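Long-range contacts in biliverdin reductase (Synechocystis sp., PDB 5B3V), which probably reduces biliverdin IX alpha to bilirubin, using NADPH as the hydride donor: residues A[131-136]-A[284-289]; A[180-185]-A[236-241]. All blocks are in the same frame, centred on the assembly; numbering follows the deposited sequence.

Contact 1: residues A[131-136]-A[284-289]; sequences EHIELL and RGLFRQ. With NAP (NADP nicotinamide-adenine-dinucleotide phosphate), chain E.
Ile133 meets Leu286 through the stems of the two side chains: Ile133 CB lies 3.6 Å from Leu286 CB, and the chains are nearly perpendicular. A beta-branched residue suits this place because it serves two neighbours. While CG2 stays beside Leu286, CG1 sits between the backbone N and the carbonyl carbon (chi1 57°) and carries CD1 toward Phe287, where it makes an off-centre CH-pi contact 4.2 Å from the ring centroid. CD1 is also 3.8 Å from C4N of NADP, the carbon that carries the hydride in NADPH. Phe287 turns a ring edge to the cofactor, its CE2 3.7 Å from the carboxamide N7N. Glu131 places OE1 3.5 Å from C6N of NADP. Leu136 packs on Leu286 and runs antiparallel past Gln289, with Leu136 CD1 3.8 Å from Gln289 CB. Behind these, Glu131 OE2 accepts the backbone N-H of Ile133 at 2.8 Å through its anti lone pair, and His132 ND1 donates to Glu134 OE2 at 2.9 Å; Ser311 OG hydrogen-bonds His132 NE2, and Ser190 OG Glu134 OE2. The apolar wall would probably hold the nicotinamide by shape, while Glu131 at its C5N-C6N edge may favour the positive charge of the oxidised ring.

Contact 2: residues A[180-185]-A[236-241]; sequences FPLVAA and VIYGKG. With BLA (biliverdine IX alpha), chain G.
In the C-terminal alpha/beta domain of this Gfo/Idh/MocA protein, the short helix 181-184 packs against strand 233-241 of the mixed sheet, and Tyr238 is the side chain on which the two meet. Its CG is anti to the backbone N (chi1 172°), which sends the ring off the sheet toward the helix. Pro181 and Ala185, one helical turn apart, both come from the helix side of the ring plane: Pro181 CB lies 3.8 Å from Tyr238 CE1 at one flank, Ala185 CB 3.6 Å from Tyr238 CE2 at the other. Compact residues let the broad ring lie close, and proline fits the first turn, where its missing N-H costs no helical bond. Leu182 extends in the opposite direction to the tyrosine, bringing CD2 to 3.8 Å from Tyr238 CB. The helix end borders one biliverdin, Ala184 O lying 3.7 Å from its propionate-arm carbon CBA. A leucine in place of Tyr238 would probably open a gap beside Pro181 and Ala185 and deprive Lys240 of its hydroxyl partner. That hydroxyl bonds weakly to a propionate of a second biliverdin; Lys240 NZ hydrogen-bonds the same carboxylate, Thr172 O and, at 3.1 Å, Tyr238 OH.

How the contacts relate
Both contacts rest on apolar side chains with no hydrogen bond between their segments, yet they hold different elements. Contact 1 joins the loop after strand 128-131, the edge strand of the parallel Rossmann sheet, to the start of helix 286-300, and is partly buried, with an exposed arginine at its margin. Contact 2 lies wholly within the C-terminal domain, helix against sheet, and every residue touching across it is buried. Their polar margins differ with place: a glutamate borders the nicotinamide in contact 1, with a His-carboxylate pair farther back, whereas contact 2 offers a lysine and a phenol to a pigment propionate. Their centres are 20 Å apart; the biliverdin beside Ala184 also reaches Ile133, but the one meeting Lys240 and Tyr238 is a different molecule.

Contact 1: residues A[131-136]-A[284-289]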
ATOM      1  N   GLU A 131       6.167   2.328   0.584  1.00 21.77           N
ATOM      2  CA  GLU A 131       5.502   2.581   1.852  1.00 22.55           C
ATOM      3  C   GLU A 131       4.476   1.490   2.136  1.00 22.29           C
ATOM      4  O   GLU A 131       3.766   1.032   1.236  1.00 21.74           O
ATOM      5  CB  GLU A 131       4.843   3.962   1.826  1.00 23.28           C
ATOM      6  CG  GLU A 131       3.664   4.158   2.774  1.00 23.83           C
ATOM      7  CD  GLU A 131       2.360   3.622   2.211  1.00 23.94           C
ATOM      8  OE1 GLU A 131       2.072   3.882   1.027  1.00 23.84           O
ATOM      9  OE2 GLU A 131       1.637   2.924   2.949  1.00 23.35           O
ATOM     10  N   HIS A 132       4.396   1.075   3.409  1.00 22.50           N
ATOM     11  CA  HIS A 132       3.414   0.082   3.858  1.00 22.42           C
ATOM     12  C   HIS A 132       2.932   0.494   5.250  1.00 23.33           C
ATOM     13  O   HIS A 132       3.392  -0.026   6.269  1.00 23.73           O
ATOM     14  CB  HIS A 132       3.999  -1.326   3.859  1.00 22.30           C
ATOM     15  CG  HIS A 132       4.117  -1.929   2.494  1.00 21.97           C
ATOM     16  ND1 HIS A 132       3.107  -2.676   1.923  1.00 20.89           N
ATOM     17  CD2 HIS A 132       5.121  -1.894   1.587  1.00 21.30           C
ATOM     18  CE1 HIS A 132       3.486  -3.075   0.722  1.00 20.71           C
ATOM     19  NE2 HIS A 132       4.702  -2.614   0.494  1.00 21.15           N
ATOM     20  N   ILE A 133       1.978   1.430   5.282  1.00 23.68           N
ATOM     21  CA  ILE A 133       1.464   1.951   6.544  1.00 24.95           C
ATOM     22  C   ILE A 133       0.563   0.968   7.275  1.00 25.02           C
ATOM     23  O   ILE A 133       0.289   1.169   8.464  1.00 25.80           O
ATOM     24  CB  ILE A 133       0.705   3.277   6.330  1.00 26.48           C
ATOM     25  CG1 ILE A 133      -0.434   3.103   5.321  1.00 27.19           C
ATOM     26  CG2 ILE A 133       1.660   4.376   5.889  1.00 26.75           C
ATOM     27  CD1 ILE A 133      -1.247   4.364   5.095  1.00 29.18           C
ATOM     28  N   GLU A 134       0.087  -0.085   6.604  1.00 24.62           N
ATOM     29  CA  GLU A 134      -0.656  -1.121   7.313  1.00 25.04           C
ATOM     30  C   GLU A 134       0.221  -1.870   8.303  1.00 24.82           C
ATOM     31  O   GLU A 134      -0.303  -2.468   9.249  1.00 24.87           O
ATOM     32  CB  GLU A 134      -1.284  -2.116   6.333  1.00 25.22           C
ATOM     33  CG  GLU A 134      -0.331  -3.148   5.746  1.00 23.76           C
ATOM     34  CD  GLU A 134       0.492  -2.608   4.593  1.00 23.10           C
ATOM     35  OE1 GLU A 134       0.510  -1.375   4.392  1.00 23.09           O
ATOM     36  OE2 GLU A 134       1.106  -3.421   3.873  1.00 23.80           O
ATOM     37  N   LEU A 135       1.541  -1.856   8.105  1.00 24.22           N
ATOM     38  CA  LEU A 135       2.455  -2.508   9.030  1.00 24.85           C
ATOM     39  C   LEU A 135       2.835  -1.623  10.208  1.00 25.39           C
ATOM     40  O   LEU A 135       3.506  -2.104  11.127  1.00 26.16           O
ATOM     41  CB  LEU A 135       3.727  -2.954   8.306  1.00 24.35           C
ATOM     42  CG  LEU A 135       3.587  -4.028   7.229  1.00 24.13           C
ATOM     43  CD1 LEU A 135       4.960  -4.478   6.763  1.00 24.34           C
ATOM     44  CD2 LEU A 135       2.776  -5.210   7.740  1.00 23.99           C
ATOM     45  N   LEU A 136       2.433  -0.354  10.202  1.00 25.18           N
ATOM     46  CA  LEU A 136       2.675   0.548  11.318  1.00 26.34           C
ATOM     47  C   LEU A 136       1.429   0.795  12.155  1.00 27.61           C
ATOM     48  O   LEU A 136       1.518   1.447  13.202  1.00 29.51           O
ATOM     49  CB  LEU A 136       3.221   1.889  10.809  1.00 26.74           C
ATOM     50  CG  LEU A 136       4.410   1.891   9.846  1.00 25.81           C
ATOM     51  CD1 LEU A 136       4.564   3.262   9.202  1.00 27.35           C
ATOM     52  CD2 LEU A 136       5.678   1.503  10.586  1.00 25.74           C
ATOM     53  N   ARG A 284      -2.426   7.172  14.138  1.00 75.42           N
ATOM     54  CA  ARG A 284      -1.462   8.269  14.040  1.00 70.61           C
ATOM     55  C   ARG A 284      -1.078   8.582  12.602  1.00 62.67           C
ATOM     56  O   ARG A 284      -1.558   7.941  11.657  1.00 74.98           O
ATOM     57  CB  ARG A 284      -0.184   7.949  14.834  1.00 66.70           C
ATOM     58  CG  ARG A 284      -0.332   7.969  16.352  1.00 61.29           C
ATOM     59  CD  ARG A 284       0.614   6.956  16.988  1.00 67.37           C
ATOM     60  NE  ARG A 284       0.386   5.615  16.445  1.00 80.31           N
ATOM     61  CZ  ARG A 284       1.223   4.587  16.578  1.00 77.39           C
ATOM     62  NH1 ARG A 284       2.369   4.735  17.235  1.00 80.47           N
ATOM     63  NH2 ARG A 284       0.916   3.407  16.041  1.00 55.97           N
ATOM     64  N   GLY A 285      -0.221   9.562  12.475  1.00 55.61           N
ATOM     65  CA  GLY A 285       0.304   9.862  11.196  1.00 45.25           C
ATOM     66  C   GLY A 285       1.200   8.727  10.823  1.00 39.02           C
ATOM     67  O   GLY A 285       2.369   8.763  11.111  1.00 39.45           O
ATOM     68  N   LEU A 286       0.631   7.716  10.192  1.00 39.02           N
ATOM     69  CA  LEU A 286       1.416   6.619   9.635  1.00 35.90           C
ATOM     70  C   LEU A 286       2.262   7.094   8.461  1.00 32.93           C
ATOM     71  O   LEU A 286       3.387   6.621   8.260  1.00 32.10           O
ATOM     72  CB  LEU A 286       0.485   5.484   9.210  1.00 33.36           C
ATOM     73  CG  LEU A 286      -0.602   5.129  10.227  1.00 35.22           C
ATOM     74  CD1 LEU A 286      -1.810   4.514   9.537  1.00 33.27           C
ATOM     75  CD2 LEU A 286      -0.051   4.189  11.288  1.00 35.47           C
ATOM     76  N   PHE A 287       1.734   8.038   7.679  1.00 32.44           N
ATOM     77  CA  PHE A 287       2.523   8.650   6.615  1.00 31.45           C
ATOM     78  C   PHE A 287       3.707   9.419   7.186  1.00 31.43           C
ATOM     79  O   PHE A 287       4.810   9.381   6.629  1.00 30.38           O
ATOM     80  CB  PHE A 287       1.638   9.569   5.773  1.00 31.70           C
ATOM     81  CG  PHE A 287       0.832   8.843   4.737  1.00 30.64           C
ATOM     82  CD1 PHE A 287       1.448   8.313   3.617  1.00 29.76           C
ATOM     83  CD2 PHE A 287      -0.538   8.693   4.876  1.00 31.27           C
ATOM     84  CE1 PHE A 287       0.722   7.645   2.658  1.00 29.92           C
ATOM     85  CE2 PHE A 287      -1.272   8.024   3.917  1.00 30.92           C
ATOM     86  CZ  PHE A 287      -0.638   7.499   2.805  1.00 29.76           C
ATOM     87  N   ARG A 288       3.496  10.127   8.300  1.00 32.51           N
ATOM     88  CA  ARG A 288       4.597  10.829   8.950  1.00 32.80           C
ATOM     89  C   ARG A 288       5.658   9.850   9.438  1.00 32.63           C
ATOM     90  O   ARG A 288       6.859  10.105   9.291  1.00 32.22           O
ATOM     91  CB  ARG A 288       4.068  11.685  10.103  1.00 34.61           C
ATOM     92  CG  ARG A 288       5.073  11.914  11.216  1.00 36.29           C
ATOM     93  CD  ARG A 288       4.588  12.948  12.218  1.00 39.29           C
ATOM     94  NE  ARG A 288       4.952  14.307  11.823  1.00 39.75           N
ATOM     95  CZ  ARG A 288       4.074  15.257  11.517  1.00 43.72           C
ATOM     96  NH1 ARG A 288       2.774  14.997  11.563  1.00 40.53           N
ATOM     97  NH2 ARG A 288       4.493  16.465  11.170  1.00 40.02           N
ATOM     98  N   GLN A 289       5.232   8.712   9.999  1.00 32.97           N
ATOM     99  CA  GLN A 289       6.185   7.683  10.411  1.00 32.79           C
ATOM    100  C   GLN A 289       7.007   7.184   9.231  1.00 31.31           C
ATOM    101  O   GLN A 289       8.228   7.018   9.342  1.00 33.51           O
ATOM    102  CB  GLN A 289       5.459   6.508  11.066  1.00 32.90           C
ATOM    103  CG  GLN A 289       4.563   6.864  12.237  1.00 33.86           C
ATOM    104  CD  GLN A 289       4.252   5.658  13.104  1.00 36.78           C
ATOM    105  OE1 GLN A 289       5.076   4.752  13.243  1.00 35.55           O
ATOM    106  NE2 GLN A 289       3.056   5.632  13.680  1.00 41.94           N
TER
HETATM  107  PA  NAP E 401      -5.969  10.330  -4.501  1.00 25.14           P
HETATM  108  O1A NAP E 401      -6.216  11.128  -3.282  1.00 26.98           O
HETATM  109  O2A NAP E 401      -7.075  10.103  -5.452  1.00 26.97           O
HETATM  110  O5B NAP E 401      -4.768  11.054  -5.303  1.00 27.68           O
HETATM  111  C5B NAP E 401      -4.343  10.769  -6.638  1.00 24.96           C
HETATM  112  C4B NAP E 401      -3.615  11.970  -7.302  1.00 24.86           C
HETATM  113  O4B NAP E 401      -4.291  11.325  -8.443  1.00 24.83           O
HETATM  114  C3B NAP E 401      -4.065  13.383  -7.781  1.00 25.44           C
HETATM  115  O3B NAP E 401      -2.963  14.074  -8.379  1.00 29.61           O
HETATM  116  C2B NAP E 401      -5.058  12.897  -8.786  1.00 25.52           C
HETATM  117  O2B NAP E 401      -5.637  13.878  -9.699  1.00 26.31           O
HETATM  118  C1B NAP E 401      -3.999  12.112  -9.565  1.00 24.89           C
HETATM  119  N9A NAP E 401      -4.663  11.462 -10.698  1.00 25.04           N
HETATM  120  C8A NAP E 401      -5.931  11.064 -10.709  1.00 25.30           C
HETATM  121  N7A NAP E 401      -6.186  10.567 -11.916  1.00 25.28           N
HETATM  122  C5A NAP E 401      -5.086  10.682 -12.658  1.00 25.50           C
HETATM  123  C6A NAP E 401      -4.842  10.331 -13.921  1.00 25.28           C
HETATM  124  N6A NAP E 401      -5.854   9.767 -14.574  1.00 26.01           N
HETATM  125  N1A NAP E 401      -3.649  10.532 -14.500  1.00 24.79           N
HETATM  126  C2A NAP E 401      -2.637  11.130 -13.743  1.00 24.02           C
HETATM  127  N3A NAP E 401      -2.919  11.490 -12.416  1.00 23.68           N
HETATM  128  C4A NAP E 401      -4.149  11.275 -11.914  1.00 24.63           C
HETATM  129  O3  NAP E 401      -5.449   8.864  -4.047  1.00 26.08           O
HETATM  130  PN  NAP E 401      -4.428   8.419  -2.874  1.00 26.02           P
HETATM  131  O1N NAP E 401      -5.157   7.538  -1.939  1.00 28.53           O
HETATM  132  O2N NAP E 401      -3.741   9.627  -2.371  1.00 27.06           O
HETATM  133  O5D NAP E 401      -3.345   7.519  -3.657  1.00 24.94           O
HETATM  134  C5D NAP E 401      -2.029   7.795  -4.127  1.00 23.77           C
HETATM  135  C4D NAP E 401      -1.362   6.426  -4.459  1.00 23.48           C
HETATM  136  O4D NAP E 401      -1.722   6.237  -3.021  1.00 27.62           O
HETATM  137  C3D NAP E 401      -1.879   4.992  -4.763  1.00 22.47           C
HETATM  138  O3D NAP E 401      -0.767   4.110  -4.923  1.00 22.30           O
HETATM  139  C2D NAP E 401      -2.582   4.715  -3.488  1.00 24.37           C
HETATM  140  O2D NAP E 401      -2.978   3.341  -3.425  1.00 24.52           O
HETATM  141  C1D NAP E 401      -1.356   4.911  -2.663  1.00 24.61           C
HETATM  142  N1N NAP E 401      -1.699   4.708  -1.241  1.00 26.47           N
HETATM  143  C2N NAP E 401      -2.630   5.558  -0.648  1.00 28.09           C
HETATM  144  C3N NAP E 401      -2.969   5.388   0.686  1.00 30.36           C
HETATM  145  C7N NAP E 401      -3.883   6.246   1.278  1.00 32.68           C
HETATM  146  O7N NAP E 401      -4.487   7.091   0.623  1.00 32.86           O
HETATM  147  N7N NAP E 401      -4.069   6.050   2.571  1.00 34.73           N
HETATM  148  C4N NAP E 401      -2.366   4.395   1.450  1.00 29.36           C
HETATM  149  C5N NAP E 401      -1.441   3.543   0.862  1.00 26.75           C
HETATM  150  C6N NAP E 401      -1.101   3.699  -0.477  1.00 25.38           C
HETATM  151  P2B NAP E 401      -6.624  15.086  -9.371  1.00 26.01           P
HETATM  152  O1X NAP E 401      -7.549  15.016 -10.509  1.00 26.37           O
HETATM  153  O2X NAP E 401      -7.191  14.756  -8.056  1.00 27.12           O
HETATM  154  O3X NAP E 401      -5.724  16.262  -9.371  1.00 29.91           O

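Contact 2: residues A[180-185]-A[236-241]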
ATOM      1  N   PHE A 180      -5.394  -4.702 -10.999  1.00 22.32           N
ATOM      2  CA  PHE A 180      -6.064  -5.800 -10.319  1.00 21.86           C
ATOM      3  C   PHE A 180      -6.286  -5.423  -8.857  1.00 20.45           C
ATOM      4  O   PHE A 180      -5.343  -4.980  -8.185  1.00 18.49           O
ATOM      5  CB  PHE A 180      -5.249  -7.086 -10.431  1.00 22.25           C
ATOM      6  CG  PHE A 180      -5.909  -8.275  -9.796  1.00 21.86           C
ATOM      7  CD1 PHE A 180      -7.071  -8.810 -10.331  1.00 23.02           C
ATOM      8  CD2 PHE A 180      -5.368  -8.858  -8.665  1.00 20.68           C
ATOM      9  CE1 PHE A 180      -7.683  -9.902  -9.743  1.00 22.41           C
ATOM     10  CE2 PHE A 180      -5.972  -9.952  -8.076  1.00 20.41           C
ATOM     11  CZ  PHE A 180      -7.133 -10.475  -8.617  1.00 21.01           C
ATOM     12  N   PRO A 181      -7.510  -5.561  -8.336  1.00 19.35           N
ATOM     13  CA  PRO A 181      -7.812  -5.006  -7.003  1.00 19.36           C
ATOM     14  C   PRO A 181      -6.905  -5.508  -5.893  1.00 17.63           C
ATOM     15  O   PRO A 181      -6.566  -4.731  -4.992  1.00 20.44           O
ATOM     16  CB  PRO A 181      -9.270  -5.431  -6.784  1.00 19.54           C
ATOM     17  CG  PRO A 181      -9.831  -5.526  -8.163  1.00 19.46           C
ATOM     18  CD  PRO A 181      -8.718  -6.063  -9.014  1.00 22.09           C
ATOM     19  N   LEU A 182      -6.500  -6.780  -5.919  1.00 18.76           N
ATOM     20  CA  LEU A 182      -5.602  -7.277  -4.882  1.00 18.11           C
ATOM     21  C   LEU A 182      -4.162  -6.834  -5.095  1.00 17.90           C
ATOM     22  O   LEU A 182      -3.377  -6.850  -4.140  1.00 17.50           O
ATOM     23  CB  LEU A 182      -5.671  -8.803  -4.788  1.00 17.84           C
ATOM     24  CG  LEU A 182      -7.026  -9.378  -4.370  1.00 17.88           C
ATOM     25  CD1 LEU A 182      -6.959 -10.892  -4.236  1.00 17.95           C
ATOM     26  CD2 LEU A 182      -7.502  -8.740  -3.071  1.00 17.35           C
ATOM     27  N   VAL A 183      -3.795  -6.448  -6.318  1.00 18.32           N
ATOM     28  CA  VAL A 183      -2.511  -5.786  -6.527  1.00 17.99           C
ATOM     29  C   VAL A 183      -2.558  -4.370  -5.975  1.00 17.84           C
ATOM     30  O   VAL A 183      -1.615  -3.903  -5.324  1.00 17.36           O
ATOM     31  CB  VAL A 183      -2.143  -5.797  -8.022  1.00 18.23           C
ATOM     32  CG1 VAL A 183      -0.995  -4.835  -8.303  1.00 17.44           C
ATOM     33  CG2 VAL A 183      -1.786  -7.205  -8.465  1.00 18.22           C
ATOM     34  N   ALA A 184      -3.669  -3.668  -6.215  1.00 18.54           N
ATOM     35  CA  ALA A 184      -3.812  -2.298  -5.737  1.00 18.17           C
ATOM     36  C   ALA A 184      -3.998  -2.257  -4.225  1.00 19.22           C
ATOM     37  O   ALA A 184      -3.398  -1.416  -3.546  1.00 19.35           O
ATOM     38  CB  ALA A 184      -4.982  -1.622  -6.449  1.00 18.40           C
ATOM     39  N   ALA A 185      -4.812  -3.156  -3.679  1.00 18.46           N
ATOM     40  CA  ALA A 185      -4.995  -3.258  -2.228  1.00 19.46           C
ATOM     41  C   ALA A 185      -4.003  -4.261  -1.640  1.00 19.08           C
ATOM     42  O   ALA A 185      -4.357  -5.216  -0.946  1.00 19.26           O
ATOM     43  CB  ALA A 185      -6.435  -3.637  -1.901  1.00 20.04           C
ATOM     44  N   VAL A 236      -8.545 -13.949   2.000  1.00 17.34           N
ATOM     45  CA  VAL A 236      -8.412 -12.514   1.766  1.00 17.12           C
ATOM     46  C   VAL A 236      -9.622 -12.073   0.955  1.00 17.06           C
ATOM     47  O   VAL A 236      -9.762 -12.457  -0.215  1.00 17.55           O
ATOM     48  CB  VAL A 236      -7.106 -12.167   1.039  1.00 17.25           C
ATOM     49  CG1 VAL A 236      -7.048 -10.678   0.734  1.00 17.35           C
ATOM     50  CG2 VAL A 236      -5.904 -12.602   1.862  1.00 17.68           C
ATOM     51  N   ILE A 237     -10.492 -11.272   1.567  1.00 16.58           N
ATOM     52  CA  ILE A 237     -11.733 -10.816   0.947  1.00 16.81           C
ATOM     53  C   ILE A 237     -11.659  -9.303   0.801  1.00 16.96           C
ATOM     54  O   ILE A 237     -11.516  -8.584   1.798  1.00 17.66           O
ATOM     55  CB  ILE A 237     -12.967 -11.224   1.766  1.00 17.43           C
ATOM     56  CG1 ILE A 237     -12.811 -12.655   2.287  1.00 16.30           C
ATOM     57  CG2 ILE A 237     -14.232 -11.101   0.924  1.00 16.53           C
ATOM     58  CD1 ILE A 237     -12.799 -13.707   1.196  1.00 16.00           C
ATOM     59  N   TYR A 238     -11.746  -8.823  -0.438  1.00 17.24           N
ATOM     60  CA  TYR A 238     -11.745  -7.397  -0.738  1.00 18.89           C
ATOM     61  C   TYR A 238     -12.949  -7.091  -1.611  1.00 17.39           C
ATOM     62  O   TYR A 238     -13.116  -7.699  -2.674  1.00 17.31           O
ATOM     63  CB  TYR A 238     -10.445  -6.975  -1.439  1.00 17.58           C
ATOM     64  CG  TYR A 238     -10.449  -5.548  -1.950  1.00 18.02           C
ATOM     65  CD1 TYR A 238     -10.936  -5.241  -3.217  1.00 18.00           C
ATOM     66  CD2 TYR A 238      -9.957  -4.508  -1.170  1.00 18.92           C
ATOM     67  CE1 TYR A 238     -10.942  -3.945  -3.688  1.00 18.76           C
ATOM     68  CE2 TYR A 238      -9.956  -3.208  -1.636  1.00 19.63           C
ATOM     69  CZ  TYR A 238     -10.449  -2.932  -2.894  1.00 20.41           C
ATOM     70  OH  TYR A 238     -10.447  -1.638  -3.358  1.00 20.75           O
ATOM     71  N   GLY A 239     -13.773  -6.156  -1.169  1.00 18.05           N
ATOM     72  CA  GLY A 239     -14.950  -5.767  -1.920  1.00 18.15           C
ATOM     73  C   GLY A 239     -15.272  -4.310  -1.675  1.00 19.68           C
ATOM     74  O   GLY A 239     -15.090  -3.786  -0.572  1.00 20.23           O
ATOM     75  N   LYS A 240     -15.742  -3.650  -2.729  1.00 19.04           N
ATOM     76  CA  LYS A 240     -16.149  -2.259  -2.613  1.00 20.62           C
ATOM     77  C   LYS A 240     -17.083  -1.932  -3.763  1.00 19.79           C
ATOM     78  O   LYS A 240     -17.082  -2.605  -4.797  1.00 19.17           O
ATOM     79  CB  LYS A 240     -14.943  -1.311  -2.605  1.00 21.13           C
ATOM     80  CG  LYS A 240     -14.462  -0.881  -3.981  1.00 20.99           C
ATOM     81  CD  LYS A 240     -13.196  -0.051  -3.862  1.00 22.54           C
ATOM     82  CE  LYS A 240     -12.668   0.373  -5.221  1.00 22.54           C
ATOM     83  NZ  LYS A 240     -11.221   0.723  -5.158  1.00 23.36           N
ATOM     84  N   GLY A 241     -17.890  -0.905  -3.562  1.00 20.44           N
ATOM     85  CA  GLY A 241     -18.762  -0.411  -4.601  1.00 20.75           C
ATOM     86  C   GLY A 241     -20.235  -0.539  -4.263  1.00 20.61           C
ATOM     87  O   GLY A 241     -20.640  -0.664  -3.104  1.00 20.56           O
TER
HETATM   88  CHA BLA G 403      -5.298   2.605   2.313  1.00 33.61           C
HETATM   89  NA  BLA G 403      -6.720   4.455   1.218  1.00 37.27           N
HETATM   90  C1A BLA G 403      -5.872   3.420   1.125  1.00 34.43           C
HETATM   91  C2A BLA G 403      -5.629   3.183  -0.170  1.00 32.71           C
HETATM   92  C3A BLA G 403      -6.289   4.096  -0.872  1.00 33.92           C
HETATM   93  C4A BLA G 403      -6.968   4.866  -0.029  1.00 37.05           C
HETATM   94  CMA BLA G 403      -6.296   4.226  -2.401  1.00 31.27           C
HETATM   95  CAA BLA G 403      -4.700   2.117  -0.787  1.00 29.37           C
HETATM   96  CBA BLA G 403      -5.413   0.927  -1.471  1.00 28.08           C
HETATM   97  CGA BLA G 403      -6.269   0.090  -0.514  1.00 27.41           C
HETATM   98  O1A BLA G 403      -5.661  -0.519   0.395  1.00 25.88           O
HETATM   99  O2A BLA G 403      -7.496   0.031  -0.741  1.00 28.61           O
HETATM  100  CHB BLA G 403      -7.872   6.030  -0.486  1.00 40.09           C
HETATM  101  NB  BLA G 403      -9.009   6.191   1.828  1.00 45.79           N
HETATM  102  C1B BLA G 403      -8.901   6.531   0.543  1.00 44.85           C
HETATM  103  C2B BLA G 403      -9.845   7.422   0.262  1.00 47.24           C
HETATM  104  C3B BLA G 403     -10.549   7.648   1.361  1.00 49.81           C
HETATM  105  C4B BLA G 403     -10.040   6.883   2.333  1.00 50.05           C
HETATM  106  CMB BLA G 403     -10.078   8.082  -1.098  1.00 45.74           C
HETATM  107  OB  BLA G 403     -10.399   6.748   3.639  1.00 53.55           O
HETATM  108  CAB BLA G 403     -11.582   8.498   1.407  1.00 52.68           C
HETATM  109  CBB BLA G 403     -12.313   8.680   2.741  1.00 58.48           C
HETATM  110  NC  BLA G 403      -6.890   7.272   3.780  1.00 44.95           N
HETATM  111  C1C BLA G 403      -7.550   8.388   3.466  1.00 45.46           C
HETATM  112  C2C BLA G 403      -8.004   8.963   4.577  1.00 49.30           C
HETATM  113  C3C BLA G 403      -7.617   8.200   5.614  1.00 50.96           C
HETATM  114  C4C BLA G 403      -6.944   7.169   5.103  1.00 47.27           C
HETATM  115  CMC BLA G 403      -8.817  10.272   4.533  1.00 51.42           C
HETATM  116  OC  BLA G 403      -7.699   8.798   2.178  1.00 45.29           O
HETATM  117  CAC BLA G 403      -7.796   8.307   6.944  1.00 55.73           C
HETATM  118  CBC BLA G 403      -8.546   9.497   7.552  1.00 59.62           C
HETATM  119  CHD BLA G 403      -6.326   6.055   5.962  1.00 47.43           C
HETATM  120  ND  BLA G 403      -5.979   4.526   3.889  1.00 40.01           N
HETATM  121  C1D BLA G 403      -5.838   4.815   5.186  1.00 41.47           C
HETATM  122  C2D BLA G 403      -5.185   3.822   5.765  1.00 40.11           C
HETATM  123  C3D BLA G 403      -4.895   2.914   4.847  1.00 38.05           C
HETATM  124  C4D BLA G 403      -5.384   3.342   3.676  1.00 37.53           C
HETATM  125  CMD BLA G 403      -4.816   3.741   7.247  1.00 40.91           C
HETATM  126  CAD BLA G 403      -4.137   1.625   5.193  1.00 35.10           C
HETATM  127  CBD BLA G 403      -5.146   0.486   5.202  1.00 36.32           C
HETATM  128  CGD BLA G 403      -4.552  -0.852   5.627  1.00 36.26           C
HETATM  129  O1D BLA G 403      -4.025  -0.874   6.759  1.00 36.82           O
HETATM  130  O2D BLA G 403      -4.721  -1.832   4.869  1.00 34.30           O